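PDB 3HX9: heme oxygenase (mycobilin-producing) from Mycobacterium tuberculosis, which degrades heme oxidatively to mycobilin with release of iron, and here holds two hemes in its active site. Local coordinates for residues A62-A65 and W66-P70. Numbering follows the deposited sequence.
With HEM (protoporphyrin IX containing Fe), chain C.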
# COMPACT_ATOMS: atom_id res chain seq x y z
N ALA A 62 18.02 -4.74 0.84
CA ALA A 62 18.00 -4.47 -0.56
C ALA A 62 17.54 -3.05 -0.79
O ALA A 62 18.15 -2.29 -1.57
CB ALA A 62 17.06 -5.48 -1.33
N PHE A 63 16.48 -2.68 -0.09
CA PHE A 63 16.01 -1.29 -0.20
C PHE A 63 17.09 -0.29 0.24
O PHE A 63 17.37 0.67 -0.48
CB PHE A 63 14.76 -1.08 0.62
CG PHE A 63 14.40 0.38 0.78
CD1 PHE A 63 13.86 1.10 -0.31
CD2 PHE A 63 14.66 1.00 1.95
CE1 PHE A 63 13.55 2.46 -0.18
CE2 PHE A 63 14.38 2.36 2.15
CZ PHE A 63 13.81 3.09 1.04
N GLN A 64 17.68 -0.52 1.41
CA GLN A 64 18.70 0.39 1.89
C GLN A 64 19.87 0.53 0.92
O GLN A 64 20.44 1.64 0.77
CB GLN A 64 19.17 0.01 3.27
CG GLN A 64 18.01 -0.03 4.32
CD GLN A 64 17.42 1.31 4.72
OE1 GLN A 64 18.06 2.35 4.55
NE2 GLN A 64 16.18 1.30 5.31
N ALA A 65 20.27 -0.55 0.28
CA ALA A 65 21.41 -0.46 -0.63
C ALA A 65 21.09 0.48 -1.80
O ALA A 65 21.91 1.29 -2.19
CB ALA A 65 21.78 -1.86 -1.14
N TRP A 66 19.89 0.34 -2.35
CA TRP A 66 19.41 1.17 -3.47
C TRP A 66 19.22 2.63 -3.07
O TRP A 66 19.76 3.55 -3.72
CB TRP A 66 18.08 0.62 -3.97
CG TRP A 66 17.48 1.45 -5.00
CD1 TRP A 66 17.85 1.52 -6.33
CD2 TRP A 66 16.34 2.29 -4.85
NE1 TRP A 66 17.01 2.39 -7.01
CE2 TRP A 66 16.09 2.90 -6.11
CE3 TRP A 66 15.52 2.62 -3.74
CZ2 TRP A 66 15.00 3.79 -6.32
CZ3 TRP A 66 14.47 3.52 -3.95
CH2 TRP A 66 14.22 4.09 -5.23
N ALA A 67 18.48 2.85 -1.99
CA ALA A 67 18.12 4.19 -1.52
C ALA A 67 19.37 4.99 -1.13
O ALA A 67 19.39 6.22 -1.30
CB ALA A 67 17.20 4.03 -0.28
N ASN A 68 20.37 4.33 -0.57
CA ASN A 68 21.55 5.07 -0.14
C ASN A 68 22.59 5.20 -1.23
O ASN A 68 23.57 5.94 -1.07
CB ASN A 68 22.24 4.50 1.11
CG ASN A 68 21.27 4.08 2.24
OD1 ASN A 68 20.27 4.70 2.49
ND2 ASN A 68 21.60 2.97 2.92
N GLY A 69 22.49 4.41 -2.29
CA GLY A 69 23.60 4.40 -3.26
C GLY A 69 23.09 4.92 -4.58
O GLY A 69 23.00 6.16 -4.80
N PRO A 70 22.71 3.98 -5.45
CA PRO A 70 22.29 4.25 -6.79
C PRO A 70 21.14 5.21 -6.88
O PRO A 70 21.11 5.97 -7.80
CB PRO A 70 21.88 2.84 -7.34
CG PRO A 70 22.36 1.87 -6.31
CD PRO A 70 22.93 2.54 -5.17
CHA HEM C . 13.55 11.45 -9.79
CHB HEM C . 13.76 15.26 -6.76
CHC HEM C . 15.10 12.18 -3.21
CHD HEM C . 14.22 8.42 -6.07
C1A HEM C . 13.53 12.75 -9.29
C2A HEM C . 13.28 13.93 -10.03
C3A HEM C . 13.30 14.97 -9.20
C4A HEM C . 13.62 14.48 -7.88
CMA HEM C . 13.10 16.45 -9.56
CAA HEM C . 13.03 14.00 -11.55
CBA HEM C . 11.55 13.90 -11.80
CGA HEM C . 11.28 14.67 -13.07
O1A HEM C . 11.03 15.92 -12.94
O2A HEM C . 11.34 14.02 -14.17
C1B HEM C . 14.20 14.75 -5.57
C2B HEM C . 14.46 15.51 -4.36
C3B HEM C . 14.80 14.67 -3.40
C4B HEM C . 14.77 13.32 -3.95
CMB HEM C . 14.36 17.05 -4.31
CAB HEM C . 15.21 14.97 -1.93
CBB HEM C . 14.70 15.97 -1.24
C1C HEM C . 14.98 10.87 -3.68
C2C HEM C . 15.20 9.69 -2.93
C3C HEM C . 14.95 8.65 -3.70
C4C HEM C . 14.59 9.19 -5.02
CMC HEM C . 15.65 9.63 -1.44
CAC HEM C . 14.98 7.15 -3.36
CBC HEM C . 15.42 6.62 -2.21
C1D HEM C . 14.00 8.89 -7.34
C2D HEM C . 13.87 8.05 -8.51
C3D HEM C . 13.68 8.99 -9.63
C4D HEM C . 13.70 10.31 -9.06
CMD HEM C . 13.89 6.50 -8.58
CAD HEM C . 13.50 8.54 -11.12
CBD HEM C . 14.87 8.62 -11.77
CGD HEM C . 14.95 8.25 -13.24
O1D HEM C . 16.03 7.69 -13.63
O2D HEM C . 13.99 8.50 -14.04
NA HEM C . 13.73 13.11 -7.95
NB HEM C . 14.33 13.43 -5.27
NC HEM C . 14.58 10.56 -4.98
ND HEM C . 13.89 10.19 -7.69
FE HEM C . 14.35 11.83 -6.52
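The methyl CB of Ala67 sits over one face of the Phe63 ring, 4.0 Å from the ring centroid and 21° off its normal, a CH-pi contact between residues four apart, one turn along the helix. At the ring's edge, in its plane, lies the amide nitrogen NE2 of Gln64. Trp66 presents its own edge to Phe63: CZ3 comes within 4.0 Å of CE1 of Phe63. In both aromatic residues CG stands anti to the backbone N (chi1 168° in Phe63, 175° in Trp66), which directs both rings off the same side of the helix, where the indole's edge meets the phenyl ring obliquely. Beyond Trp66 lies heme. The benzo part of the indole meets its vinyl group, with CH2 of Trp66 3.7 Å from CAC, and CB of Ala67 is 3.7 Å from CBC of the same vinyl. The broad apolar indole thus suits the vinyl and methyl rim of this heme, while Phe63 reaches the second bound heme; the small alanine accepts both a phenyl face and the vinyl tip. Trp66 is a predicted transition-state stabiliser.

Regular i to i+4 bonds hold this frame, the straightest from N of Ala67 to O of Phe63 at 2.9 Å. Asn68, whose polar side chain suits its exposed place, gives its backbone N to O of Gln64 at 3.0 Å, while Gln64 NE2 bonds to Asp60. Gly69 occupies the N-cap position of helix 70-73; a CB there would run into CD of Pro70, and proline, lacking an N-H, fits the first turn.

Helix 60-68 flanks the antiparallel sheet of this ferredoxin-like ABM fold: Phe63 packs against Leu89 and Gln64 against Glu91 of strand 87-99, and both aromatic rings meet Trp57, at the end of strand 51-57.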